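Local coordinates for protein Endonuclease/exonuclease/phosphatase (Beutenbergia cavernae DSM 12333, PDB 4RUW) that is of unknown specific function but belongs to the endonuclease/exonuclease/phosphatase family, pairing a DNase I-like domain with an Ig-like one and carrying a bound zinc ion, at residues A[221-226]-A[257-263]; A[365-371]-A[394-400]; A[378-384]-A[418-424]. One frame throughout, in Å; residues are numbered along the deposited sequence. Where two conformers were deposited one is given.

Contact 1 of 3, residues A[221-226]-A[257-263]; sequences LDHVDA and WIAEDHL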
loop_
_atom_site.group_PDB
_atom_site.type_symbol
_atom_site.label_atom_id
_atom_site.label_comp_id
_atom_site.label_asym_id
_atom_site.label_seq_id
_atom_site.Cartn_x
_atom_site.Cartn_y
_atom_site.Cartn_z
ATOM N N LEU A 221 10.689 0.373 4.076
ATOM C CA LEU A 221 10.136 0.732 5.377
ATOM C C LEU A 221 11.090 1.594 6.191
ATOM O O LEU A 221 10.669 2.483 6.924
ATOM C CB LEU A 221 9.733 -0.516 6.157
ATOM C CG LEU A 221 8.550 -1.296 5.578
ATOM C CD1 LEU A 221 8.323 -2.576 6.374
ATOM C CD2 LEU A 221 7.293 -0.436 5.567
ATOM N N ASP A 222 12.383 1.336 6.051
ATOM C CA ASP A 222 13.362 2.111 6.796
ATOM C C ASP A 222 13.444 3.556 6.291
ATOM O O ASP A 222 14.016 4.410 6.950
ATOM C CB ASP A 222 14.721 1.404 6.793
ATOM C CG ASP A 222 14.723 0.139 7.660
ATOM O OD1 ASP A 222 13.743 -0.093 8.397
ATOM O OD2 ASP A 222 15.712 -0.624 7.625
ATOM N N HIS A 223 12.850 3.817 5.127
ATOM C CA HIS A 223 12.775 5.168 4.568
ATOM C C HIS A 223 11.464 5.894 4.871
ATOM O O HIS A 223 11.299 7.053 4.492
ATOM C CB HIS A 223 13.026 5.150 3.058
ATOM C CG HIS A 223 14.465 4.993 2.702
ATOM N ND1 HIS A 223 15.110 3.774 2.726
ATOM C CD2 HIS A 223 15.394 5.903 2.331
ATOM C CE1 HIS A 223 16.376 3.943 2.391
ATOM N NE2 HIS A 223 16.575 5.224 2.145
ATOM N N VAL A 224 10.537 5.228 5.554
ATOM C CA VAL A 224 9.285 5.868 5.949
ATOM C C VAL A 224 9.383 6.385 7.377
ATOM O O VAL A 224 9.776 5.656 8.285
ATOM C CB VAL A 224 8.092 4.903 5.872
ATOM C CG1 VAL A 224 6.820 5.625 6.258
ATOM C CG2 VAL A 224 7.957 4.344 4.487
ATOM N N ASP A 225 9.025 7.647 7.568
ATOM C CA ASP A 225 9.001 8.254 8.894
ATOM C C ASP A 225 7.551 8.458 9.325
ATOM O O ASP A 225 6.890 9.391 8.872
ATOM C CB ASP A 225 9.744 9.588 8.852
ATOM C CG ASP A 225 9.772 10.296 10.194
ATOM O OD1 ASP A 225 9.324 9.714 11.203
ATOM O OD2 ASP A 225 10.267 11.446 10.236
ATOM N N ALA A 226 7.058 7.589 10.202
ATOM C CA ALA A 226 5.662 7.669 10.625
ATOM C C ALA A 226 5.339 8.881 11.500
ATOM O O ALA A 226 4.174 9.169 11.757
ATOM C CB ALA A 226 5.223 6.378 11.297
ATOM N N TRP A 257 5.694 -6.514 9.398
ATOM C CA TRP A 257 6.704 -5.455 9.410
ATOM C C TRP A 257 6.085 -4.104 9.088
ATOM O O TRP A 257 6.421 -3.085 9.689
ATOM C CB TRP A 257 7.792 -5.720 8.378
ATOM C CG TRP A 257 8.622 -6.933 8.591
ATOM C CD1 TRP A 257 8.694 -7.711 9.708
ATOM C CD2 TRP A 257 9.505 -7.519 7.633
ATOM N NE1 TRP A 257 9.584 -8.745 9.503
ATOM C CE2 TRP A 257 10.094 -8.645 8.237
ATOM C CE3 TRP A 257 9.871 -7.186 6.325
ATOM C CZ2 TRP A 257 11.021 -9.446 7.572
ATOM C CZ3 TRP A 257 10.795 -7.981 5.669
ATOM C CH2 TRP A 257 11.353 -9.099 6.290
ATOM N N ILE A 258 5.188 -4.083 8.113
ATOM C CA ILE A 258 4.549 -2.833 7.716
ATOM C C ILE A 258 3.707 -2.288 8.876
ATOM O O ILE A 258 3.767 -1.099 9.209
ATOM C CB ILE A 258 3.679 -3.016 6.451
ATOM C CG1 ILE A 258 4.533 -3.493 5.269
ATOM C CG2 ILE A 258 2.981 -1.726 6.104
ATOM C CD1 ILE A 258 3.719 -3.960 4.061
ATOM N N ALA A 259 2.934 -3.168 9.505
ATOM C CA ALA A 259 2.097 -2.758 10.621
ATOM C C ALA A 259 2.944 -2.262 11.795
ATOM O O ALA A 259 2.597 -1.269 12.434
ATOM C CB ALA A 259 1.194 -3.903 11.049
ATOM N N GLU A 260 4.139 -2.980 12.128
ATOM C CA GLU A 260 5.060 -2.587 13.206
ATOM C C GLU A 260 5.587 -1.188 13.003
ATOM O O GLU A 260 5.909 -0.485 13.958
ATOM C CB GLU A 260 6.293 -3.503 13.252
ATOM C CG GLU A 260 6.092 -4.947 13.643
ATOM C CD GLU A 260 7.395 -5.734 13.568
ATOM O OE1 GLU A 260 8.393 -5.206 13.039
ATOM O OE2 GLU A 260 7.436 -6.879 14.061
ATOM N N ASP A 261 5.651 -0.776 11.694
ATOM C CA ASP A 261 6.169 0.542 11.359
ATOM C C ASP A 261 5.107 1.636 11.315
ATOM O O ASP A 261 5.348 2.728 10.788
ATOM C CB ASP A 261 6.955 0.481 10.060
ATOM C CG ASP A 261 8.392 0.072 10.288
ATOM O OD1 ASP A 261 8.734 -0.286 11.438
ATOM O OD2 ASP A 261 9.181 0.112 9.327
ATOM N N HIS A 262 3.938 1.332 11.877
ATOM C CA HIS A 262 2.868 2.308 12.100
ATOM C C HIS A 262 2.160 2.693 10.817
ATOM O O HIS A 262 1.574 3.764 10.738
ATOM C CB HIS A 262 3.370 3.575 12.805
ATOM C CG HIS A 262 4.272 3.298 13.961
ATOM N ND1 HIS A 262 3.811 2.777 15.153
ATOM C CD2 HIS A 262 5.606 3.447 14.109
ATOM C CE1 HIS A 262 4.823 2.632 15.987
ATOM N NE2 HIS A 262 5.928 3.030 15.379
ATOM N N LEU A 263 2.203 1.822 9.819
ATOM C CA LEU A 263 1.507 2.090 8.569
ATOM C C LEU A 263 0.203 1.311 8.527
ATOM O O LEU A 263 0.179 0.138 8.880
ATOM C CB LEU A 263 2.389 1.714 7.375
ATOM C CG LEU A 263 3.576 2.648 7.143
ATOM C CD1 LEU A 263 4.559 2.070 6.157
ATOM C CD2 LEU A 263 3.059 3.984 6.614
#
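Two helix ends of the DNase I-like part of the chain meet where Leu221, at the close of helix 207-222, packs against the last turn of helix 251-260 and the turn that follows it. With no hydrogen bond joining the two segments, one leucine does most of the work. Its two methyl groups divide the opposing surface between them: CD1 lies 3.8 Å from Trp257 CB, whereas CD2 is 3.8 Å from Leu263 CD1. The fork is placed by CG standing anti to the carbonyl carbon (chi1 -68°), and both branches come 4.1 Å from Ile258 CG1, whose side chain crosses that of Leu221 at about a right angle. Farther along, Val224 and Leu263 meet tip to tip, CG1 of the valine 4.1 Å from CD2 of the leucine. The last touch belongs to Ala226, whose CB lies 3.7 Å from His262 CB and comes obliquely to the imidazole.

The polar element is Asp261, the first residue to leave the helical conformation. Its OD2 sits 3.3 Å from Leu221 CB, so a carboxylate borders the apolar cluster. Phe299 of strand 296-300 also touches Ile258 and Leu263, and the ring of Trp257 leads away from segment 221-226 to a cation-pi contact with Arg218. The whole is characteristic of helix-end packing over a sheet in an alpha/beta fold, here the layered DNase I-like architecture, with both chains leaving their helices toward strands of the same sheet.

Contact 2 of 3, residues A[365-371]-A[394-400]; sequences VCKNRGQ and VTDSGTS
Val365 and Val394 face each other across the Ig-like sandwich, and here the contact is tight: Val365 CG2 lies 3.6 Å from Val394 CG1. The strands belong to different sheets, their axes 6.0 Å apart at closest and 26° from parallel, and the gap between them is spanned by side chains, one of which bonds to a backbone N-H. That one is Asp396. Its chi1 of -166° swings the carboxylate away from the residue's own amide, so that OD2 meets Lys367 N at 2.8 Å in an almost straight bond (175°) on the anti lone pair, while OD1 is taken by Thr405.

Beyond the strands both chains become loops, yet polar bonds continue. Gly370 O accepts two donors from one residue, Ser400 OG at 2.7 Å in the carbonyl plane and Ser400 N at 3.1 Å from above it. Next to them, Thr399 OG1 donates to Gln371 O at 2.8 Å.

The looser side lies round exposed Ser397 and the water that accepts from Gly398 N and, weakly, from Lys367 NZ. By contrast, Lys367 is buried: its extended chain puts NZ 2.7 Å from Gly398 O, in the carbonyl plane, and NZ also pairs with Asp374 and Asp375. Surrounded by carboxylates and carbonyls, this lysine is probably charged; the chemistry implies two loops joined mainly by polar bonds beyond a small apolar core.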
loop_
_atom_site.group_PDB
_atom_site.type_symbol
_atom_site.label_atom_id
_atom_site.label_comp_id
_atom_site.label_asym_id
_atom_site.label_seq_id
_atom_site.Cartn_x
_atom_site.Cartn_y
_atom_site.Cartn_z
ATOM N N VAL A 365 -8.031 -3.005 14.481
ATOM C CA VAL A 365 -7.722 -4.380 14.826
ATOM C C VAL A 365 -7.933 -5.239 13.598
ATOM O O VAL A 365 -8.992 -5.193 12.955
ATOM C CB VAL A 365 -8.590 -4.879 15.989
ATOM C CG1 VAL A 365 -8.210 -6.301 16.368
ATOM C CG2 VAL A 365 -8.429 -3.965 17.171
ATOM N N CYS A 366 -6.931 -6.050 13.297
ATOM C CA CYS A 366 -6.938 -6.815 12.071
ATOM C C CYS A 366 -6.575 -8.271 12.298
ATOM O O CYS A 366 -5.507 -8.574 12.834
ATOM C CB CYS A 366 -5.952 -6.193 11.091
ATOM S SG CYS A 366 -5.631 -7.223 9.679
ATOM N N LYS A 367 -7.478 -9.163 11.901
ATOM C CA LYS A 367 -7.176 -10.586 11.830
ATOM C C LYS A 367 -6.593 -10.845 10.444
ATOM O O LYS A 367 -7.285 -10.704 9.432
ATOM C CB LYS A 367 -8.431 -11.434 12.035
ATOM C CG LYS A 367 -8.180 -12.920 11.797
ATOM C CD LYS A 367 -9.443 -13.751 11.949
ATOM C CE LYS A 367 -9.205 -15.189 11.527
ATOM N NZ LYS A 367 -10.447 -16.013 11.612
ATOM N N ASN A 368 -5.315 -11.204 10.394
ATOM C CA ASN A 368 -4.652 -11.406 9.115
ATOM C C ASN A 368 -4.407 -12.882 8.881
ATOM O O ASN A 368 -3.272 -13.353 8.864
ATOM C CB ASN A 368 -3.354 -10.608 9.037
ATOM C CG ASN A 368 -2.917 -10.369 7.613
ATOM O OD1 ASN A 368 -3.750 -10.127 6.736
ATOM N ND2 ASN A 368 -1.619 -10.465 7.364
ATOM N N ARG A 369 -5.505 -13.604 8.715
ATOM C CA ARG A 369 -5.495 -15.052 8.730
ATOM C C ARG A 369 -6.688 -15.516 7.912
ATOM O O ARG A 369 -7.784 -14.971 8.046
ATOM C CB ARG A 369 -5.624 -15.490 10.189
ATOM C CG ARG A 369 -5.552 -16.954 10.497
ATOM C CD ARG A 369 -5.543 -17.111 12.015
ATOM N NE ARG A 369 -5.766 -18.486 12.439
ATOM C CZ ARG A 369 -4.838 -19.262 12.988
ATOM N NH1 ARG A 369 -3.610 -18.798 13.182
ATOM N NH2 ARG A 369 -5.140 -20.505 13.345
ATOM N N GLY A 370 -6.460 -16.495 7.040
ATOM C CA GLY A 370 -7.520 -17.069 6.238
ATOM C C GLY A 370 -7.774 -16.305 4.956
ATOM O O GLY A 370 -7.489 -15.109 4.860
ATOM N N GLN A 371 -8.324 -17.007 3.974
ATOM C CA GLN A 371 -8.703 -16.404 2.710
ATOM C C GLN A 371 -10.193 -16.643 2.466
ATOM O O GLN A 371 -11.020 -15.825 2.853
ATOM C CB GLN A 371 -7.798 -16.919 1.584
ATOM C CG GLN A 371 -6.430 -16.231 1.601
ATOM C CD GLN A 371 -5.259 -17.134 1.242
ATOM O OE1 GLN A 371 -5.433 -18.245 0.745
ATOM N NE2 GLN A 371 -4.048 -16.644 1.492
ATOM N N VAL A 394 -11.754 -4.306 21.352
ATOM C CA VAL A 394 -12.121 -4.269 19.944
ATOM C C VAL A 394 -11.652 -5.570 19.307
ATOM O O VAL A 394 -10.501 -5.979 19.490
ATOM C CB VAL A 394 -11.505 -3.049 19.231
ATOM C CG1 VAL A 394 -11.835 -3.058 17.748
ATOM C CG2 VAL A 394 -11.994 -1.752 19.879
ATOM N N THR A 395 -12.546 -6.225 18.575
ATOM C CA THR A 395 -12.269 -7.553 18.047
ATOM C C THR A 395 -12.464 -7.592 16.534
ATOM O O THR A 395 -13.372 -6.951 16.001
ATOM C CB THR A 395 -13.180 -8.606 18.717
ATOM O OG1 THR A 395 -13.024 -8.530 20.137
ATOM C CG2 THR A 395 -12.838 -10.022 18.254
ATOM N N ASP A 396 -11.602 -8.335 15.844
ATOM C CA ASP A 396 -11.781 -8.593 14.423
ATOM C C ASP A 396 -11.849 -10.093 14.168
ATOM O O ASP A 396 -10.968 -10.844 14.591
ATOM C CB ASP A 396 -10.631 -7.983 13.626
ATOM C CG ASP A 396 -10.926 -7.911 12.141
ATOM O OD1 ASP A 396 -12.048 -7.526 11.776
ATOM O OD2 ASP A 396 -10.043 -8.236 11.328
ATOM N N SER A 397 -12.899 -10.533 13.483
ATOM C CA SER A 397 -12.994 -11.932 13.088
ATOM C C SER A 397 -13.058 -12.020 11.565
ATOM O O SER A 397 -12.709 -11.068 10.876
ATOM C CB SER A 397 -14.197 -12.607 13.741
ATOM O OG SER A 397 -15.384 -11.901 13.463
ATOM N N GLY A 398 -13.468 -13.163 11.035
ATOM C CA GLY A 398 -13.566 -13.324 9.592
ATOM C C GLY A 398 -12.253 -13.788 8.993
ATOM O O GLY A 398 -11.578 -14.629 9.575
ATOM N N THR A 399 -11.899 -13.272 7.821
ATOM C CA THR A 399 -10.633 -13.644 7.186
ATOM C C THR A 399 -9.950 -12.399 6.643
ATOM O O THR A 399 -10.477 -11.292 6.752
ATOM C CB THR A 399 -10.815 -14.627 6.006
ATOM O OG1 THR A 399 -11.345 -13.924 4.875
ATOM C CG2 THR A 399 -11.724 -15.798 6.376
ATOM N N SER A 400 -8.787 -12.576 6.025
ATOM C CA SER A 400 -8.092 -11.458 5.405
ATOM C C SER A 400 -8.889 -10.789 4.283
ATOM O O SER A 400 -8.564 -9.681 3.868
ATOM C CB SER A 400 -6.732 -11.907 4.870
ATOM O OG SER A 400 -6.875 -12.766 3.752
HETATM O O HOH W 1 -13.612 -15.578 12.816
#

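Contact 3 of 3, residues A[378-384]-A[418-424]; sequences AVRAVLR and RLEACLV
This is an antiparallel beta ladder at the middle of a four-stranded sheet in the Ig-like sandwich: strands 378-384 and 418-424 lie side by side, flanked by strand 390-396 on the one hand and strand 430-437 on the other. Seven residue pairs are in register, from Ala378 with Val424 to Arg384 with Arg418, and the hydrogen-bonded pairs contribute eight backbone bonds. That between Arg384 N and Arg418 O is nearly straight, 2.9 Å long at 179°. In between, CA-H groups approach carbonyls, as where Ala381 CA comes 3.2 Å from Glu420 O.

The two faces differ. Val379, Ala381, Leu383 and their partners Leu423, Ala421 and Leu419 point into the sandwich, where Val379 and Ala381 meet strand 360-367. Val379 CG2 and Leu423 CD1 are 4.1 Å apart, their side chains crossing at about a right angle. Leu419 lies diagonally to Ala381, its CD1 4.5 Å from Ala381 CB.

The other face mixes charged side chains with apolar ones. Arg380, whose NE is bonded to Thr395, lays one face of its guanidinium over Val424 CG2, which sits 3.9 Å above the plane toward the rim. At the far end Glu420 and Arg384 form a salt bridge diagonally across the ladder, while Glu420 OE2 bonds to Ser433 of the neighbouring strand. The arginine stays extended from CG to NE, with CG anti to the carbonyl carbon (chi1 -61°), which carries its guanidinium back over Val382. Val382 CG1 stands beneath the centre of that plane, while Glu420 OE1 arrives at its edge, 2.7 Å from Arg384 NE, with a weak second bond from Arg384 NH2 at 3.1 Å and the carboxylate plane turned 51° from the guanidinium.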
loop_
_atom_site.group_PDB
_atom_site.type_symbol
_atom_site.label_atom_id
_atom_site.label_comp_id
_atom_site.label_asym_id
_atom_site.label_seq_id
_atom_site.Cartn_x
_atom_site.Cartn_y
_atom_site.Cartn_z
ATOM N N ALA A 378 -10.312 -15.233 16.278
ATOM C CA ALA A 378 -10.470 -13.788 16.220
ATOM C C ALA A 378 -9.231 -13.127 16.795
ATOM O O ALA A 378 -8.533 -13.713 17.621
ATOM C CB ALA A 378 -11.704 -13.354 17.002
ATOM N N VAL A 379 -8.950 -11.910 16.342
ATOM C CA VAL A 379 -7.927 -11.091 16.983
ATOM C C VAL A 379 -8.625 -10.064 17.865
ATOM O O VAL A 379 -9.527 -9.349 17.416
ATOM C CB VAL A 379 -6.963 -10.432 15.964
ATOM C CG1 VAL A 379 -6.063 -9.412 16.651
ATOM C CG2 VAL A 379 -6.133 -11.511 15.268
ATOM N N ARG A 380 -8.235 -10.028 19.132
ATOM C CA ARG A 380 -8.883 -9.148 20.091
ATOM C C ARG A 380 -7.859 -8.206 20.698
ATOM O O ARG A 380 -6.769 -8.624 21.092
ATOM C CB ARG A 380 -9.572 -9.971 21.179
ATOM C CG ARG A 380 -10.192 -9.155 22.294
ATOM C CD ARG A 380 -11.102 -10.037 23.130
ATOM N NE ARG A 380 -12.173 -10.581 22.300
ATOM C CZ ARG A 380 -12.758 -11.758 22.501
ATOM N NH1 ARG A 380 -12.381 -12.529 23.514
ATOM N NH2 ARG A 380 -13.721 -12.165 21.682
ATOM N N ALA A 381 -8.206 -6.928 20.736
ATOM C CA ALA A 381 -7.374 -5.921 21.369
ATOM C C ALA A 381 -8.072 -5.400 22.607
ATOM O O ALA A 381 -9.276 -5.121 22.582
ATOM C CB ALA A 381 -7.109 -4.779 20.418
ATOM N N VAL A 382 -7.319 -5.288 23.693
ATOM C CA VAL A 382 -7.857 -4.731 24.921
ATOM C C VAL A 382 -6.947 -3.621 25.432
ATOM O O VAL A 382 -5.744 -3.836 25.639
ATOM C CB VAL A 382 -8.016 -5.812 26.020
ATOM C CG1 VAL A 382 -8.724 -5.234 27.243
ATOM C CG2 VAL A 382 -8.782 -7.018 25.488
ATOM N N LEU A 383 -7.494 -2.431 25.600
ATOM C CA LEU A 383 -6.840 -1.353 26.281
ATOM C C LEU A 383 -7.153 -1.498 27.781
ATOM O O LEU A 383 -8.290 -1.583 28.150
ATOM C CB LEU A 383 -7.320 -0.015 25.735
ATOM C CG LEU A 383 -6.730 1.249 26.303
ATOM C CD1 LEU A 383 -5.242 1.360 26.102
ATOM C CD2 LEU A 383 -7.439 2.500 25.803
ATOM N N ARG A 384 -6.105 -1.624 28.585
ATOM C CA ARG A 384 -6.249 -1.856 30.016
ATOM C C ARG A 384 -5.588 -0.743 30.814
ATOM O O ARG A 384 -4.610 -0.148 30.364
ATOM C CB ARG A 384 -5.604 -3.188 30.402
ATOM C CG ARG A 384 -6.211 -4.399 29.731
ATOM C CD ARG A 384 -5.577 -5.692 30.228
ATOM N NE ARG A 384 -6.126 -6.850 29.528
ATOM C CZ ARG A 384 -7.286 -7.425 29.832
ATOM N NH1 ARG A 384 -8.025 -6.956 30.830
ATOM N NH2 ARG A 384 -7.709 -8.466 29.134
ATOM N N ARG A 418 -1.916 -0.079 29.232
ATOM C CA ARG A 418 -1.253 -1.033 28.360
ATOM C C ARG A 418 -2.218 -1.530 27.295
ATOM O O ARG A 418 -3.439 -1.476 27.468
ATOM C CB ARG A 418 -0.685 -2.201 29.163
ATOM C CG ARG A 418 -1.729 -2.946 29.961
ATOM C CD ARG A 418 -1.174 -3.375 31.299
ATOM N NE ARG A 418 -0.722 -2.236 32.093
ATOM C CZ ARG A 418 0.316 -2.281 32.923
ATOM N NH1 ARG A 418 1.011 -3.403 33.056
ATOM N NH2 ARG A 418 0.663 -1.205 33.614
ATOM N N LEU A 419 -1.654 -2.007 26.193
ATOM C CA LEU A 419 -2.436 -2.539 25.095
ATOM C C LEU A 419 -2.104 -4.015 24.942
ATOM O O LEU A 419 -0.928 -4.388 24.884
ATOM C CB LEU A 419 -2.110 -1.790 23.803
ATOM C CG LEU A 419 -2.824 -2.274 22.539
ATOM C CD1 LEU A 419 -4.327 -2.130 22.698
ATOM C CD2 LEU A 419 -2.347 -1.521 21.303
ATOM N N GLU A 420 -3.144 -4.840 24.908
ATOM C CA GLU A 420 -3.019 -6.278 24.727
ATOM C C GLU A 420 -3.609 -6.663 23.375
ATOM O O GLU A 420 -4.650 -6.142 22.979
ATOM C CB GLU A 420 -3.749 -7.020 25.860
ATOM C CG GLU A 420 -3.682 -8.546 25.766
ATOM C CD GLU A 420 -4.301 -9.250 26.965
ATOM O OE1 GLU A 420 -4.950 -8.580 27.796
ATOM O OE2 GLU A 420 -4.136 -10.481 27.078
ATOM N N ALA A 421 -2.934 -7.559 22.661
ATOM C CA ALA A 421 -3.496 -8.149 21.454
ATOM C C ALA A 421 -3.433 -9.660 21.596
ATOM O O ALA A 421 -2.380 -10.221 21.908
ATOM C CB ALA A 421 -2.729 -7.705 20.220
ATOM N N CYS A 422 -4.567 -10.313 21.356
ATOM C CA CYS A 422 -4.678 -11.755 21.506
ATOM C C CYS A 422 -5.192 -12.426 20.245
ATOM O O CYS A 422 -5.919 -11.826 19.454
ATOM C CB CYS A 422 -5.647 -12.102 22.633
ATOM S SG CYS A 422 -5.144 -11.568 24.257
ATOM N N LEU A 423 -4.817 -13.687 20.076
ATOM C CA LEU A 423 -5.484 -14.552 19.128
ATOM C C LEU A 423 -6.399 -15.438 19.965
ATOM O O LEU A 423 -5.942 -16.119 20.887
ATOM C CB LEU A 423 -4.479 -15.400 18.356
ATOM C CG LEU A 423 -5.113 -16.301 17.292
ATOM C CD1 LEU A 423 -5.788 -15.482 16.192
ATOM C CD2 LEU A 423 -4.079 -17.251 16.706
ATOM N N VAL A 424 -7.692 -15.390 19.664
ATOM C CA VAL A 424 -8.694 -16.112 20.426
ATOM C C VAL A 424 -9.217 -17.255 19.580
ATOM O O VAL A 424 -9.558 -17.066 18.412
ATOM C CB VAL A 424 -9.864 -15.192 20.821
ATOM C CG1 VAL A 424 -10.818 -15.924 21.752
ATOM C CG2 VAL A 424 -9.340 -13.930 21.485
#

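In the fold
From the N terminus, contact 1 comes first and is complete within the DNase I-like part of the chain: it closes a loop of 30 residues that includes strand 230-233. Contacts 2 and 3 follow in the Ig-like part. Their segments alternate, 365-371, 378-384, 394-400, 418-424, so the two loops cross rather than nest. Contact 2 links the two sheets of the sandwich, and contact 3 pairs central strands within one of them; they touch directly, Val394 O lying 2.8 Å from Ala381 N in a probable hydrogen bond. Contact 1 stands apart, its centre 21 Å from the centre of each of the others, although Gln352 of the Ig-like part bonds to Ala259 and Leu263.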